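Local structure of kappa-carrageenase (Pseudoalteromonas carrageenovora, 1DYP) at residues S114-Y120 with M225-Q231. The protein hydrolyses internal beta-1,4 linkages between D-galactose 4-sulfate and 3,6-anhydro-D-galactose in kappa-carrageenan, a sulfated galactan, through this family 16 glycoside hydrolase catalytic domain. The protein carries 1 engineered substitution. Residues are numbered along the deposited sequence; the frame is centred on the assembly and turned at random.
Sequences SPAFWMY and MNLTLSQ
Trp118 lies over Thr228 and reaches along the neighbouring strand to Ser230. Thr228 CB sits under one face of the indole, 4.0 Å from the centroid of the five-membered ring, a CH-pi contact. At the ring edge Trp118 NE1 donates to Ser230 OG over 2.9 Å, with the hydroxyl 15° out of the ring plane. CG of Trp118 stands between the backbone N and the carbonyl carbon (chi1 55°), which brings the indole back over the partner strand. A leucine in its place would probably leave Ser230 OG without this donor and Thr228 without its aromatic cover. Next along this face, Trp118 CH2 lies over one face of the Tyr120 ring, near its rim, and water 1 lies over the other. Thr228 OG1 meets the ring edge in plane, 3.4 Å from Tyr120 CE1. The same hydroxyl donates to Asn226 O, which also accepts from Tyr120 N on the opposite face of its carbonyl plane. Water 1 bridges Tyr120 O and Asn226 OD1, while Asn226 ND2 bonds to Ser91 O.

On the other face the contact is mainly apolar. Phe117 CD1 is 3.4 Å from Leu229 CD2, and Phe117 CE1 is 3.6 Å from Leu227 CD1. Met119 and Met225, both selenomethionine, pack CB to CB at 3.8 Å. Paired backbone hydrogen bonds at Ala116-Ser230, Trp118-Thr228 and Tyr120-Asn226 hold the antiparallel strands in register.

This pairing belongs to the curved beta-sandwich of family 16. The Trp118 face looks to the catalytic side, where its indole touches the nucleophile Glu137 and the active-site Asp139, and Tyr120 OH bonds to Glu36. The Phe117 face packs on strands 98-105 and 258-270. Within the sheet, strand 133-139 pairs with 113-120, and strand 75-95 with 225-233.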
loop_
_atom_site.group_PDB
_atom_site.type_symbol
_atom_site.label_atom_id
_atom_site.label_comp_id
_atom_site.label_asym_id
_atom_site.label_seq_id
_atom_site.Cartn_x
_atom_site.Cartn_y
_atom_site.Cartn_z
ATOM N N SER A 114 -1.056 -3.874 -9.219
ATOM C CA SER A 114 -0.527 -4.315 -7.944
ATOM C C SER A 114 -1.408 -3.980 -6.748
ATOM O O SER A 114 -1.463 -2.826 -6.304
ATOM C CB SER A 114 0.864 -3.720 -7.713
ATOM O OG SER A 114 1.364 -4.089 -6.435
ATOM N N PRO A 115 -2.132 -4.983 -6.231
ATOM C CA PRO A 115 -2.996 -4.778 -5.066
ATOM C C PRO A 115 -2.032 -4.455 -3.929
ATOM O O PRO A 115 -0.967 -5.073 -3.821
ATOM C CB PRO A 115 -3.653 -6.140 -4.875
ATOM C CG PRO A 115 -3.731 -6.675 -6.267
ATOM C CD PRO A 115 -2.387 -6.294 -6.851
ATOM N N ALA A 116 -2.392 -3.498 -3.086
ATOM C CA ALA A 116 -1.513 -3.116 -1.998
ATOM C C ALA A 116 -2.253 -2.824 -0.704
ATOM O O ALA A 116 -3.356 -2.277 -0.707
ATOM C CB ALA A 116 -0.694 -1.886 -2.402
ATOM N N PHE A 117 -1.626 -3.219 0.396
ATOM C CA PHE A 117 -2.130 -2.977 1.735
ATOM C C PHE A 117 -0.901 -2.343 2.366
ATOM O O PHE A 117 0.151 -2.973 2.482
ATOM C CB PHE A 117 -2.513 -4.293 2.418
ATOM C CG PHE A 117 -2.940 -4.138 3.852
ATOM C CD1 PHE A 117 -3.678 -3.033 4.270
ATOM C CD2 PHE A 117 -2.623 -5.120 4.781
ATOM C CE1 PHE A 117 -4.093 -2.906 5.595
ATOM C CE2 PHE A 117 -3.033 -5.009 6.107
ATOM C CZ PHE A 117 -3.770 -3.900 6.516
ATOM N N TRP A 118 -1.030 -1.082 2.747
ATOM C CA TRP A 118 0.103 -0.353 3.284
ATOM C C TRP A 118 -0.348 0.827 4.124
ATOM O O TRP A 118 -1.538 1.037 4.336
ATOM C CB TRP A 118 0.963 0.142 2.114
ATOM C CG TRP A 118 0.191 0.964 1.102
ATOM C CD1 TRP A 118 -0.940 0.592 0.433
ATOM C CD2 TRP A 118 0.503 2.288 0.652
ATOM N NE1 TRP A 118 -1.354 1.602 -0.404
ATOM C CE2 TRP A 118 -0.486 2.655 -0.288
ATOM C CE3 TRP A 118 1.524 3.198 0.949
ATOM C CZ2 TRP A 118 -0.486 3.896 -0.933
ATOM C CZ3 TRP A 118 1.525 4.437 0.305
ATOM C CH2 TRP A 118 0.525 4.770 -0.624
HETATM N N MSE A 119 0.618 1.585 4.618
HETATM C CA MSE A 119 0.316 2.763 5.412
HETATM C C MSE A 119 1.434 3.762 5.180
HETATM O O MSE A 119 2.598 3.386 5.013
HETATM C CB MSE A 119 0.184 2.409 6.901
HETATM C CG MSE A 119 1.421 1.799 7.542
HETATM SE SE MSE A 119 1.052 1.099 9.312
HETATM C CE MSE A 119 0.598 -0.715 8.802
ATOM N N TYR A 120 1.080 5.038 5.142
ATOM C CA TYR A 120 2.081 6.057 4.906
ATOM C C TYR A 120 1.725 7.347 5.602
ATOM O O TYR A 120 0.557 7.630 5.866
ATOM C CB TYR A 120 2.250 6.307 3.400
ATOM C CG TYR A 120 1.060 6.939 2.705
ATOM C CD1 TYR A 120 -0.150 6.253 2.573
ATOM C CD2 TYR A 120 1.160 8.210 2.138
ATOM C CE1 TYR A 120 -1.225 6.816 1.885
ATOM C CE2 TYR A 120 0.093 8.782 1.452
ATOM C CZ TYR A 120 -1.094 8.081 1.326
ATOM O OH TYR A 120 -2.145 8.644 0.629
HETATM N N MSE A 225 0.886 7.144 10.437
HETATM C CA MSE A 225 0.587 6.710 9.080
HETATM C C MSE A 225 -0.873 6.330 8.875
HETATM O O MSE A 225 -1.509 5.766 9.764
HETATM C CB MSE A 225 1.485 5.521 8.727
HETATM C CG MSE A 225 2.971 5.822 8.898
HETATM SE SE MSE A 225 4.121 4.266 8.779
HETATM C CE MSE A 225 3.959 3.671 10.606
ATOM N N ASN A 226 -1.393 6.661 7.696
ATOM C CA ASN A 226 -2.772 6.342 7.333
ATOM C C ASN A 226 -2.806 4.956 6.714
ATOM O O ASN A 226 -2.053 4.671 5.784
ATOM C CB ASN A 226 -3.328 7.350 6.321
ATOM C CG ASN A 226 -3.357 8.759 6.861
ATOM O OD1 ASN A 226 -2.326 9.435 6.928
ATOM N ND2 ASN A 226 -4.540 9.211 7.266
ATOM N N LEU A 227 -3.681 4.098 7.229
ATOM C CA LEU A 227 -3.805 2.734 6.725
ATOM C C LEU A 227 -4.498 2.775 5.371
ATOM O O LEU A 227 -5.585 3.339 5.237
ATOM C CB LEU A 227 -4.604 1.887 7.706
ATOM C CG LEU A 227 -4.517 0.383 7.464
ATOM C CD1 LEU A 227 -3.057 -0.072 7.501
ATOM C CD2 LEU A 227 -5.335 -0.327 8.532
ATOM N N THR A 228 -3.880 2.146 4.379
ATOM C CA THR A 228 -4.409 2.199 3.027
ATOM C C THR A 228 -4.510 0.883 2.261
ATOM O O THR A 228 -3.663 0.002 2.381
ATOM C CB THR A 228 -3.545 3.176 2.199
ATOM O OG1 THR A 228 -3.347 4.380 2.951
ATOM C CG2 THR A 228 -4.209 3.519 0.877
ATOM N N LEU A 229 -5.575 0.774 1.477
ATOM C CA LEU A 229 -5.812 -0.368 0.604
ATOM C C LEU A 229 -5.951 0.297 -0.762
ATOM O O LEU A 229 -6.745 1.224 -0.928
ATOM C CB LEU A 229 -7.108 -1.088 0.986
ATOM C CG LEU A 229 -7.049 -1.869 2.303
ATOM C CD1 LEU A 229 -8.453 -2.092 2.851
ATOM C CD2 LEU A 229 -6.331 -3.190 2.071
ATOM N N SER A 230 -5.163 -0.138 -1.735
ATOM C CA SER A 230 -5.238 0.482 -3.049
ATOM C C SER A 230 -4.650 -0.423 -4.103
ATOM O O SER A 230 -3.920 -1.355 -3.792
ATOM C CB SER A 230 -4.471 1.808 -3.050
ATOM O OG SER A 230 -3.093 1.592 -2.783
ATOM N N GLN A 231 -4.978 -0.147 -5.357
ATOM C CA GLN A 231 -4.442 -0.938 -6.449
ATOM C C GLN A 231 -3.739 -0.001 -7.418
ATOM O O GLN A 231 -4.346 0.923 -7.960
ATOM C CB GLN A 231 -5.556 -1.710 -7.152
ATOM C CG GLN A 231 -5.046 -2.616 -8.255
ATOM C CD GLN A 231 -6.028 -3.708 -8.604
ATOM O OE1 GLN A 231 -6.109 -4.728 -7.916
ATOM N NE2 GLN A 231 -6.789 -3.499 -9.670
HETATM O O HOH W 1 -0.755 9.878 4.556
#